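Local coordinates for protein thermotoga maritima TmcAL (Thermotoga maritima, PDB 5Y0T) that belongs to the HIGH nucleotidyl transferase family of the HUP clan and holds adenosine-5'-rp-alpha-thio-triphosphate in a pocket of its N-terminal half, at residues L4-E9 / T33-S38; V99-E104 / I186-I191; Q112-I117 / L171-I176. All blocks are in the same frame, centred on the assembly; numbering follows the deposited sequence.

Contact 1: residues L4-E9 / T33-S38; sequences LGVVVE and TIAVMS. With TAT (adenosine-5'-rp-alpha-thio-triphosphate), chain E.
The flat carboxylate of Glu9 accepts a hydrogen bond from Ser38, whose OG lies 2.8 Å from Glu9 OE2 and meets its anti lone pair, the one turned away from the other carboxylate oxygen. Gln43 N bonds the same OE2, which probably limits rotation of the carboxylate. The chain of Glu9 lies close to the serine on the way there, with CG 3.5 Å from Ser38 OG. Behind this polar end the two strands run parallel, with 22° between their directions. Five backbone bonds join them in the alternating pattern of a parallel ladder: Leu4 O and Val6 O accept from Ile34 N and Val36 N, while Val6 N and Val8 N donate to Ile34 O and Val36 O, and Ser38 N closes the series on Val8 O. With helix 15-28 between them, these strands form a beta-alpha-beta unit of the Rossmann-like core expected in the HUP clan. Leu4, Val6 and Thr33 face that helix, whereas Val7 turns to helix 79-92. Branched valines suit extended strands, and little Ala35 fits against Val6, its CB 3.7 Å from Val6 CG2. Val8 uses its two methyls differently. With CG1 anti to the carbonyl carbon (chi1 -58°), CG2 falls between backbone N and carbonyl carbon and packs obliquely on Met37 CB at 3.7 Å; CG1 lies 3.7 Å from C5' of the bound adenosine-5'-rp-alpha-thio-triphosphate. Where the strand ends, Glu9 N donates to O2A of the same ligand over 2.8 Å, at an N-H...O angle of 156°.

Contact 2: residues V99-E104 / I186-I191; sequences VVFGSE and IRFHTI. With TAT (adenosine-5'-rp-alpha-thio-triphosphate), chain E.
Phe101 and Phe188 meet at the crowded heart of two parallel strands, 99-103 and 187-191, of the Rossmann-like sheet, the second an outer strand within this chain. The side chains cross at about a right angle, and Phe188 CD2 comes to the edge of the Phe101 ring, 4.1 Å from CE1. Over one face of that ring stands His189 O, 3.7 Å above the plane and displaced toward the rim, a position the ring reaches because its CG sits between backbone N and carbonyl carbon (chi1 54°). Val99 lies beside Phe188, with CB 3.7 Å from CE2, and sends CG2 to Ile186 CG2, a methyl also over one face of the Phe188 ring, toward its rim. These bulky apolar groups suit a face covered by helices 108-120 and 167-182. Thr190 joins them, its methyl CG2 3.6 Å from Phe101 CE2 and its OG1 bonded to Asn106. Five backbone hydrogen bonds, from Val99 N to Arg187 O through Ser103 N to Ile191 O, hold the ladder together.

Toward solvent packing is looser: exposed Arg187 forms a salt bridge with Asp98, which also accepts from His189 NE2, and the partly exposed histidine turns its ring edge to Val99 O, 3.5 Å from CD2.

At the C-terminal ends the bound adenosine-5'-rp-alpha-thio-triphosphate comes close to the backbone. Gly102, with no side chain in the way, brings its CA within 3.1 Å of the ribose O2', and its N donates to O3' over 3.0 Å, almost straight (N-H...O angle 176°). Across the ladder, Ile191 CD1 touches the adenine N3 at 3.6 Å.

Contact 3: residues Q112-I117 / L171-I176; sequences QRVARI and LGVEYI
Helical segments 112-117 and 171-176 approach with 8.5 Å between their axes and cross at -55°, closest in backbone where Ala115 CA and Val173 CA stand 5.2 Å apart. No hydrogen bond joins the two segments, so the contact rests on apolar surfaces. Ala115 makes the close approach possible, since its single methyl projects toward the other helix and takes little space. That methyl, CB, meets Ile176 CG2 at 3.4 Å, tighter than usual for two carbons, and also lies 3.7 Å from the carbonyl oxygen of Val173. Ile176 divides its branches between two partners. CG2, anti to the backbone N, goes to Ala115, while the arm through CG1, beside the N (chi1 -64°), carries CD1 to Gln112 CG at 3.9 Å. Gln112 thus contributes the aliphatic part of its chain, crossing the isoleucine at about a right angle, which suits a residue at the partly exposed border of the interface.

Both helices belong to the long connection, mostly helical and without a strand, between the parallel strands 98-103 and 187-192 of the Rossmann-like sheet. Helix 108-120 follows the first strand and helix 167-182 precedes the second, and Ile176 also reaches the sheet through Phe188.

On the other flank of Ala115, Val114 and Val173 cross at about a right angle, with CG1 of each 3.8 Å from CG1 of the other. CG1 of Val114 in addition lies 4.0 Å from CG2 of Val173, so this methyl lodges against both branches of its partner. Beta-branched valines, short and with few rotamers, suit two backbones this close. Leu164 touches both of them, and Leu147 of helix 139-153 packs on Val114.

From the N terminus, contact 1 comes first: strand 3-8 and, after helix 15-28, strand 32-38 close a short beta-alpha-beta loop. That loop is complete before strand 98-103 opens contact 2, so these two stand in series, yet strand 98-103 pairs with strand 3-8 and the ladders merge in one sheet, where Leu4 CD1 touches Val100 CG2. Contact 2 closes much later, on strand 187-192. Contact 3 lies wholly within its span, joining the helices that follow the first strand and precede the second. Tyr175 packs this helical layer on Phe101 of contact 2, and its OH reaches Val7 of contact 1.

Contact 1: residues L4-E9 / T33-S38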
loop_
_atom_site.group_PDB
_atom_site.type_symbol
_atom_site.label_atom_id
_atom_site.label_comp_id
_atom_site.label_asym_id
_atom_site.label_seq_id
_atom_site.Cartn_x
_atom_site.Cartn_y
_atom_site.Cartn_z
ATOM N N LEU A 4 -36.732 -5.121 -17.846
ATOM C CA LEU A 4 -36.520 -4.378 -16.615
ATOM C C LEU A 4 -35.044 -4.316 -16.247
ATOM O O LEU A 4 -34.398 -5.362 -16.167
ATOM C CB LEU A 4 -37.279 -5.045 -15.474
ATOM C CG LEU A 4 -37.017 -4.508 -14.067
ATOM C CD1 LEU A 4 -37.482 -3.037 -13.986
ATOM C CD2 LEU A 4 -37.729 -5.392 -13.044
ATOM N N GLY A 5 -34.499 -3.111 -16.082
ATOM C CA GLY A 5 -33.188 -2.950 -15.456
ATOM C C GLY A 5 -33.333 -2.504 -14.004
ATOM O O GLY A 5 -34.220 -1.692 -13.682
ATOM N N VAL A 6 -32.418 -2.947 -13.147
ATOM C CA VAL A 6 -32.370 -2.480 -11.765
ATOM C C VAL A 6 -30.906 -2.232 -11.386
ATOM O O VAL A 6 -29.995 -2.945 -11.837
ATOM C CB VAL A 6 -33.041 -3.461 -10.761
ATOM C CG1 VAL A 6 -34.559 -3.614 -11.066
ATOM C CG2 VAL A 6 -32.363 -4.841 -10.744
ATOM N N VAL A 7 -30.702 -1.190 -10.584
ATOM C CA VAL A 7 -29.379 -0.785 -10.103
ATOM C C VAL A 7 -29.274 -1.215 -8.655
ATOM O O VAL A 7 -30.110 -0.827 -7.848
ATOM C CB VAL A 7 -29.178 0.736 -10.204
ATOM C CG1 VAL A 7 -27.776 1.138 -9.665
ATOM C CG2 VAL A 7 -29.382 1.203 -11.652
ATOM N N VAL A 8 -28.290 -2.047 -8.318
ATOM C CA VAL A 8 -28.301 -2.709 -7.017
ATOM C C VAL A 8 -26.903 -2.895 -6.451
ATOM O O VAL A 8 -25.910 -2.818 -7.160
ATOM C CB VAL A 8 -28.979 -4.116 -7.089
ATOM C CG1 VAL A 8 -30.415 -4.014 -7.610
ATOM C CG2 VAL A 8 -28.156 -5.053 -7.985
ATOM N N GLU A 9 -26.851 -3.155 -5.152
ATOM C CA GLU A 9 -25.609 -3.447 -4.441
ATOM C C GLU A 9 -25.773 -4.789 -3.738
ATOM O O GLU A 9 -24.851 -5.600 -3.743
ATOM C CB GLU A 9 -25.236 -2.312 -3.497
ATOM C CG GLU A 9 -24.875 -1.067 -4.297
ATOM C CD GLU A 9 -23.936 -0.143 -3.548
ATOM O OE1 GLU A 9 -24.313 0.307 -2.451
ATOM O OE2 GLU A 9 -22.808 0.092 -4.040
ATOM N N THR A 33 -35.336 -9.539 -16.717
ATOM C CA THR A 33 -34.832 -8.598 -15.724
ATOM C C THR A 33 -33.304 -8.652 -15.683
ATOM O O THR A 33 -32.720 -9.720 -15.546
ATOM C CB THR A 33 -35.396 -8.917 -14.331
ATOM O OG1 THR A 33 -36.820 -8.780 -14.368
ATOM C CG2 THR A 33 -34.833 -7.981 -13.274
ATOM N N ILE A 34 -32.682 -7.489 -15.812
ATOM C CA ILE A 34 -31.242 -7.358 -15.817
ATOM C C ILE A 34 -30.827 -6.469 -14.654
ATOM O O ILE A 34 -31.391 -5.392 -14.466
ATOM C CB ILE A 34 -30.756 -6.753 -17.138
ATOM C CG1 ILE A 34 -31.073 -7.705 -18.305
ATOM C CG2 ILE A 34 -29.269 -6.444 -17.066
ATOM C CD1 ILE A 34 -30.807 -7.070 -19.671
ATOM N N ALA A 35 -29.854 -6.915 -13.864
ATOM C CA ALA A 35 -29.342 -6.083 -12.764
ATOM C C ALA A 35 -27.928 -5.625 -13.065
ATOM O O ALA A 35 -27.144 -6.400 -13.591
ATOM C CB ALA A 35 -29.373 -6.848 -11.449
ATOM N N VAL A 36 -27.623 -4.363 -12.765
ATOM C CA VAL A 36 -26.242 -3.892 -12.746
ATOM C C VAL A 36 -25.915 -3.686 -11.280
ATOM O O VAL A 36 -26.593 -2.935 -10.577
ATOM C CB VAL A 36 -26.011 -2.591 -13.606
ATOM C CG1 VAL A 36 -26.844 -1.374 -13.105
ATOM C CG2 VAL A 36 -24.513 -2.244 -13.676
ATOM N N MET A 37 -24.878 -4.396 -10.826
ATOM C CA MET A 37 -24.586 -4.567 -9.413
ATOM C C MET A 37 -23.149 -4.145 -9.104
ATOM O O MET A 37 -22.220 -4.513 -9.818
ATOM C CB MET A 37 -24.790 -6.038 -9.001
ATOM C CG MET A 37 -24.687 -6.321 -7.498
ATOM S SD MET A 37 -24.717 -8.090 -7.129
ATOM C CE MET A 37 -23.005 -8.492 -7.508
ATOM N N SER A 38 -22.975 -3.383 -8.034
ATOM C CA SER A 38 -21.643 -3.112 -7.518
ATOM C C SER A 38 -20.930 -4.422 -7.220
ATOM O O SER A 38 -21.541 -5.389 -6.759
ATOM C CB SER A 38 -21.721 -2.259 -6.252
ATOM O OG SER A 38 -22.191 -0.955 -6.555
HETATM N N1 TAT E . -38.308 -1.325 0.352
HETATM C C2 TAT E . -38.383 -1.118 -0.976
HETATM N N3 TAT E . -37.308 -1.077 -1.783
HETATM C C4 TAT E . -36.063 -1.250 -1.279
HETATM C C5 TAT E . -35.898 -1.501 0.156
HETATM C C6 TAT E . -37.131 -1.522 0.978
HETATM N N6 TAT E . -37.074 -1.741 2.314
HETATM N N7 TAT E . -34.575 -1.645 0.377
HETATM C C8 TAT E . -33.939 -1.512 -0.816
HETATM N N9 TAT E . -34.832 -1.278 -1.798
HETATM P PA TAT E . -29.506 -1.494 -2.992
HETATM P PB TAT E . -29.999 0.162 -0.614
HETATM P PG TAT E . -30.264 -0.193 2.243
HETATM C "C1'" TAT E . -34.516 -1.061 -3.227
HETATM O O1A TAT E . -30.925 -1.331 3.001
HETATM O O1B TAT E . -28.871 1.105 -0.322
HETATM S S1G TAT E . -28.894 -0.049 -4.142
HETATM C "C2'" TAT E . -33.575 0.133 -3.377
HETATM O "O2'" TAT E . -34.270 1.377 -3.286
HETATM O O2A TAT E . -28.816 -2.842 -3.114
HETATM O O2B TAT E . -31.281 0.706 -1.191
HETATM O O2G TAT E . -28.788 -0.056 2.563
HETATM C "C3'" TAT E . -32.967 -0.126 -4.738
HETATM O "O3'" TAT E . -33.816 0.376 -5.788
HETATM O O3A TAT E . -29.423 -1.108 -1.425
HETATM O O3B TAT E . -30.340 -0.705 0.713
HETATM O O3G TAT E . -31.002 1.124 2.239
HETATM C "C4'" TAT E . -32.926 -1.649 -4.808
HETATM O "O4'" TAT E . -33.801 -2.155 -3.792
HETATM C "C5'" TAT E . -31.518 -2.195 -4.553
HETATM O "O5'" TAT E . -31.072 -1.710 -3.286
#

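Contact 2: residues V99-E104 / I186-I191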
loop_
_atom_site.group_PDB
_atom_site.type_symbol
_atom_site.label_atom_id
_atom_site.label_comp_id
_atom_site.label_asym_id
_atom_site.label_seq_id
_atom_site.Cartn_x
_atom_site.Cartn_y
_atom_site.Cartn_z
ATOM N N VAL A 99 -36.642 1.062 -15.989
ATOM C CA VAL A 99 -35.866 0.950 -14.761
ATOM C C VAL A 99 -36.733 1.360 -13.578
ATOM O O VAL A 99 -37.442 2.370 -13.638
ATOM C CB VAL A 99 -34.585 1.822 -14.813
ATOM C CG1 VAL A 99 -33.973 1.965 -13.420
ATOM C CG2 VAL A 99 -33.576 1.214 -15.785
ATOM N N VAL A 100 -36.696 0.553 -12.523
ATOM C CA VAL A 100 -37.468 0.789 -11.309
ATOM C C VAL A 100 -36.535 0.939 -10.109
ATOM O O VAL A 100 -35.716 0.055 -9.849
ATOM C CB VAL A 100 -38.441 -0.375 -11.020
ATOM C CG1 VAL A 100 -39.224 -0.101 -9.748
ATOM C CG2 VAL A 100 -39.387 -0.604 -12.199
ATOM N N PHE A 101 -36.654 2.037 -9.373
ATOM C CA PHE A 101 -35.844 2.189 -8.163
ATOM C C PHE A 101 -36.723 2.463 -6.950
ATOM O O PHE A 101 -37.780 3.066 -7.083
ATOM C CB PHE A 101 -34.805 3.310 -8.330
ATOM C CG PHE A 101 -35.391 4.641 -8.760
ATOM C CD1 PHE A 101 -35.378 5.016 -10.100
ATOM C CD2 PHE A 101 -35.908 5.526 -7.829
ATOM C CE1 PHE A 101 -35.912 6.235 -10.501
ATOM C CE2 PHE A 101 -36.436 6.746 -8.224
ATOM C CZ PHE A 101 -36.437 7.094 -9.566
ATOM N N GLY A 102 -36.269 2.032 -5.774
ATOM C CA GLY A 102 -36.968 2.313 -4.536
ATOM C C GLY A 102 -36.857 3.785 -4.196
ATOM O O GLY A 102 -35.820 4.409 -4.440
ATOM N N SER A 103 -37.927 4.333 -3.627
ATOM C CA SER A 103 -38.047 5.773 -3.405
ATOM C C SER A 103 -38.724 6.070 -2.066
ATOM O O SER A 103 -39.669 5.381 -1.672
ATOM C CB SER A 103 -38.825 6.394 -4.575
ATOM O OG SER A 103 -39.366 7.662 -4.263
ATOM N N GLU A 104 -38.246 7.084 -1.349
ATOM C CA GLU A 104 -38.895 7.455 -0.096
ATOM C C GLU A 104 -40.254 8.102 -0.351
ATOM O O GLU A 104 -41.226 7.876 0.398
ATOM C CB GLU A 104 -38.008 8.408 0.725
ATOM C CG GLU A 104 -36.718 7.766 1.268
ATOM C CD GLU A 104 -35.544 7.857 0.302
ATOM O OE1 GLU A 104 -35.744 8.278 -0.866
ATOM O OE2 GLU A 104 -34.415 7.499 0.711
ATOM N N ILE A 186 -35.031 4.993 -21.863
ATOM C CA ILE A 186 -35.509 4.205 -20.723
ATOM C C ILE A 186 -36.629 4.913 -19.949
ATOM O O ILE A 186 -36.551 6.119 -19.681
ATOM C CB ILE A 186 -34.340 3.867 -19.763
ATOM C CG1 ILE A 186 -33.398 2.839 -20.411
ATOM C CG2 ILE A 186 -34.871 3.351 -18.419
ATOM C CD1 ILE A 186 -32.083 2.616 -19.641
ATOM N N ARG A 187 -37.692 4.171 -19.632
ATOM C CA ARG A 187 -38.753 4.672 -18.762
ATOM C C ARG A 187 -38.414 4.387 -17.300
ATOM O O ARG A 187 -38.136 3.242 -16.951
ATOM C CB ARG A 187 -40.099 4.031 -19.116
ATOM C CG ARG A 187 -40.651 4.438 -20.478
ATOM C CD ARG A 187 -41.913 3.650 -20.807
ATOM N NE ARG A 187 -41.653 2.212 -20.870
ATOM C CZ ARG A 187 -41.664 1.498 -21.989
ATOM N NH1 ARG A 187 -41.957 2.082 -23.144
ATOM N NH2 ARG A 187 -41.424 0.195 -21.950
ATOM N N PHE A 188 -38.440 5.421 -16.457
ATOM C CA PHE A 188 -38.114 5.267 -15.035
ATOM C C PHE A 188 -39.374 5.203 -14.171
ATOM O O PHE A 188 -40.392 5.818 -14.489
ATOM C CB PHE A 188 -37.185 6.404 -14.559
ATOM C CG PHE A 188 -35.773 6.265 -15.071
ATOM C CD1 PHE A 188 -35.410 6.805 -16.297
ATOM C CD2 PHE A 188 -34.837 5.539 -14.359
ATOM C CE1 PHE A 188 -34.120 6.650 -16.783
ATOM C CE2 PHE A 188 -33.537 5.371 -14.834
ATOM C CZ PHE A 188 -33.176 5.927 -16.041
ATOM N N HIS A 189 -39.316 4.404 -13.112
ATOM C CA HIS A 189 -40.465 4.210 -12.219
ATOM C C HIS A 189 -39.957 4.189 -10.787
ATOM O O HIS A 189 -38.862 3.715 -10.545
ATOM C CB HIS A 189 -41.189 2.891 -12.483
ATOM C CG HIS A 189 -41.471 2.619 -13.925
ATOM N ND1 HIS A 189 -42.731 2.739 -14.468
ATOM C CD2 HIS A 189 -40.661 2.208 -14.931
ATOM C CE1 HIS A 189 -42.685 2.424 -15.751
ATOM N NE2 HIS A 189 -41.439 2.110 -16.060
ATOM N N THR A 190 -40.772 4.662 -9.851
ATOM C CA THR A 190 -40.478 4.516 -8.429
ATOM C C THR A 190 -41.353 3.426 -7.845
ATOM O O THR A 190 -42.454 3.177 -8.337
ATOM C CB THR A 190 -40.748 5.814 -7.610
ATOM O OG1 THR A 190 -42.160 6.089 -7.608
ATOM C CG2 THR A 190 -40.022 6.998 -8.190
ATOM N N ILE A 191 -40.848 2.751 -6.818
ATOM C CA ILE A 191 -41.727 2.053 -5.897
ATOM C C ILE A 191 -41.427 2.570 -4.494
ATOM O O ILE A 191 -40.322 3.039 -4.224
ATOM C CB ILE A 191 -41.566 0.505 -5.979
ATOM C CG1 ILE A 191 -40.114 0.062 -5.736
ATOM C CG2 ILE A 191 -42.068 -0.000 -7.326
ATOM C CD1 ILE A 191 -39.847 -0.385 -4.312
HETATM N N1 TAT E . -38.308 -1.325 0.352
HETATM C C2 TAT E . -38.383 -1.118 -0.976
HETATM N N3 TAT E . -37.308 -1.077 -1.783
HETATM C C4 TAT E . -36.063 -1.250 -1.279
HETATM C C5 TAT E . -35.898 -1.501 0.156
HETATM C C6 TAT E . -37.131 -1.522 0.978
HETATM N N6 TAT E . -37.074 -1.741 2.314
HETATM N N7 TAT E . -34.575 -1.645 0.377
HETATM C C8 TAT E . -33.939 -1.512 -0.816
HETATM N N9 TAT E . -34.832 -1.278 -1.798
HETATM P PA TAT E . -29.506 -1.494 -2.992
HETATM P PB TAT E . -29.999 0.162 -0.614
HETATM P PG TAT E . -30.264 -0.193 2.243
HETATM C "C1'" TAT E . -34.516 -1.061 -3.227
HETATM O O1A TAT E . -30.925 -1.331 3.001
HETATM O O1B TAT E . -28.871 1.105 -0.322
HETATM S S1G TAT E . -28.894 -0.049 -4.142
HETATM C "C2'" TAT E . -33.575 0.133 -3.377
HETATM O "O2'" TAT E . -34.270 1.377 -3.286
HETATM O O2A TAT E . -28.816 -2.842 -3.114
HETATM O O2B TAT E . -31.281 0.706 -1.191
HETATM O O2G TAT E . -28.788 -0.056 2.563
HETATM C "C3'" TAT E . -32.967 -0.126 -4.738
HETATM O "O3'" TAT E . -33.816 0.376 -5.788
HETATM O O3A TAT E . -29.423 -1.108 -1.425
HETATM O O3B TAT E . -30.340 -0.705 0.713
HETATM O O3G TAT E . -31.002 1.124 2.239
HETATM C "C4'" TAT E . -32.926 -1.649 -4.808
HETATM O "O4'" TAT E . -33.801 -2.155 -3.792
HETATM C "C5'" TAT E . -31.518 -2.195 -4.553
HETATM O "O5'" TAT E . -31.072 -1.710 -3.286
#

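Contact 3: residues Q112-I117 / L171-I176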
loop_
_atom_site.group_PDB
_atom_site.type_symbol
_atom_site.label_atom_id
_atom_site.label_comp_id
_atom_site.label_asym_id
_atom_site.label_seq_id
_atom_site.Cartn_x
_atom_site.Cartn_y
_atom_site.Cartn_z
ATOM N N GLN A 112 -38.698 13.518 -11.891
ATOM C CA GLN A 112 -38.480 13.837 -13.294
ATOM C C GLN A 112 -38.416 15.346 -13.528
ATOM O O GLN A 112 -37.606 15.810 -14.334
ATOM C CB GLN A 112 -39.576 13.206 -14.167
ATOM C CG GLN A 112 -39.254 11.754 -14.564
ATOM C CD GLN A 112 -40.457 10.998 -15.083
ATOM O OE1 GLN A 112 -41.565 11.542 -15.163
ATOM N NE2 GLN A 112 -40.250 9.729 -15.439
ATOM N N ARG A 113 -39.267 16.105 -12.839
ATOM C CA ARG A 113 -39.223 17.563 -12.949
ATOM C C ARG A 113 -37.872 18.090 -12.500
ATOM O O ARG A 113 -37.287 18.967 -13.144
ATOM C CB ARG A 113 -40.339 18.224 -12.124
ATOM C CG ARG A 113 -41.498 18.761 -12.960
ATOM C CD ARG A 113 -42.427 19.704 -12.164
ATOM N NE ARG A 113 -42.898 19.125 -10.905
ATOM C CZ ARG A 113 -43.808 18.156 -10.809
ATOM N NH1 ARG A 113 -44.352 17.635 -11.904
ATOM N NH2 ARG A 113 -44.170 17.696 -9.613
ATOM N N VAL A 114 -37.371 17.567 -11.387
ATOM C CA VAL A 114 -36.081 18.026 -10.884
ATOM C C VAL A 114 -34.969 17.622 -11.843
ATOM O O VAL A 114 -34.101 18.440 -12.169
ATOM C CB VAL A 114 -35.769 17.482 -9.472
ATOM C CG1 VAL A 114 -34.331 17.796 -9.081
ATOM C CG2 VAL A 114 -36.734 18.071 -8.457
ATOM N N ALA A 115 -35.001 16.380 -12.327
ATOM C CA ALA A 115 -33.947 15.945 -13.247
ATOM C C ALA A 115 -33.908 16.813 -14.501
ATOM O O ALA A 115 -32.832 17.117 -15.012
ATOM C CB ALA A 115 -34.127 14.482 -13.631
ATOM N N ARG A 116 -35.080 17.220 -14.980
ATOM C CA ARG A 116 -35.171 18.067 -16.177
ATOM C C ARG A 116 -34.490 19.439 -15.975
ATOM O O ARG A 116 -33.742 19.920 -16.839
ATOM C CB ARG A 116 -36.646 18.243 -16.569
ATOM C CG ARG A 116 -36.912 19.245 -17.677
ATOM C CD ARG A 116 -36.317 18.804 -19.000
ATOM N NE ARG A 116 -36.867 17.541 -19.490
ATOM C CZ ARG A 116 -36.563 17.011 -20.672
ATOM N NH1 ARG A 116 -35.721 17.641 -21.483
ATOM N NH2 ARG A 116 -37.100 15.857 -21.046
ATOM N N ILE A 117 -34.734 20.058 -14.825
ATOM C CA ILE A 117 -34.086 21.328 -14.499
ATOM C C ILE A 117 -32.576 21.178 -14.458
ATOM O O ILE A 117 -31.851 21.986 -15.048
ATOM C CB ILE A 117 -34.595 21.889 -13.155
ATOM C CG1 ILE A 117 -36.088 22.189 -13.257
ATOM C CG2 ILE A 117 -33.845 23.170 -12.782
ATOM C CD1 ILE A 117 -36.773 22.381 -11.903
ATOM N N LEU A 171 -30.586 9.741 -5.540
ATOM C CA LEU A 171 -30.129 8.776 -6.534
ATOM C C LEU A 171 -31.076 8.717 -7.721
ATOM O O LEU A 171 -30.639 8.687 -8.873
ATOM C CB LEU A 171 -29.994 7.383 -5.917
ATOM C CG LEU A 171 -28.637 7.013 -5.338
ATOM C CD1 LEU A 171 -28.747 5.708 -4.579
ATOM C CD2 LEU A 171 -27.609 6.898 -6.462
ATOM N N GLY A 172 -32.376 8.668 -7.430
ATOM C CA GLY A 172 -33.395 8.629 -8.468
ATOM C C GLY A 172 -33.275 9.769 -9.459
ATOM O O GLY A 172 -33.347 9.565 -10.676
ATOM N N VAL A 173 -33.101 10.977 -8.940
ATOM C CA VAL A 173 -32.947 12.147 -9.793
ATOM C C VAL A 173 -31.689 11.985 -10.633
ATOM O O VAL A 173 -31.687 12.281 -11.827
ATOM C CB VAL A 173 -32.889 13.458 -8.946
ATOM C CG1 VAL A 173 -32.287 14.613 -9.740
ATOM C CG2 VAL A 173 -34.286 13.805 -8.452
ATOM N N GLU A 174 -30.626 11.476 -10.020
ATOM C CA GLU A 174 -29.378 11.301 -10.754
ATOM C C GLU A 174 -29.498 10.225 -11.841
ATOM O O GLU A 174 -28.890 10.375 -12.898
ATOM C CB GLU A 174 -28.231 10.957 -9.811
ATOM C CG GLU A 174 -27.922 12.042 -8.744
ATOM C CD GLU A 174 -27.202 13.270 -9.293
ATOM O OE1 GLU A 174 -27.079 13.412 -10.521
ATOM O OE2 GLU A 174 -26.756 14.110 -8.478
ATOM N N TYR A 175 -30.261 9.151 -11.603
ATOM C CA TYR A 175 -30.477 8.150 -12.679
ATOM C C TYR A 175 -31.159 8.803 -13.878
ATOM O O TYR A 175 -30.785 8.579 -15.033
ATOM C CB TYR A 175 -31.355 6.961 -12.239
ATOM C CG TYR A 175 -30.827 6.098 -11.115
ATOM C CD1 TYR A 175 -29.500 5.709 -11.066
ATOM C CD2 TYR A 175 -31.684 5.668 -10.089
ATOM C CE1 TYR A 175 -29.024 4.926 -10.032
ATOM C CE2 TYR A 175 -31.208 4.873 -9.036
ATOM C CZ TYR A 175 -29.884 4.511 -9.017
ATOM O OH TYR A 175 -29.402 3.750 -7.985
ATOM N N ILE A 176 -32.205 9.575 -13.593
ATOM C CA ILE A 176 -32.997 10.176 -14.641
ATOM C C ILE A 176 -32.176 11.234 -15.370
ATOM O O ILE A 176 -32.189 11.315 -16.600
ATOM C CB ILE A 176 -34.299 10.795 -14.064
ATOM C CG1 ILE A 176 -35.196 9.693 -13.478
ATOM C CG2 ILE A 176 -35.058 11.561 -15.137
ATOM C CD1 ILE A 176 -36.281 10.207 -12.537
#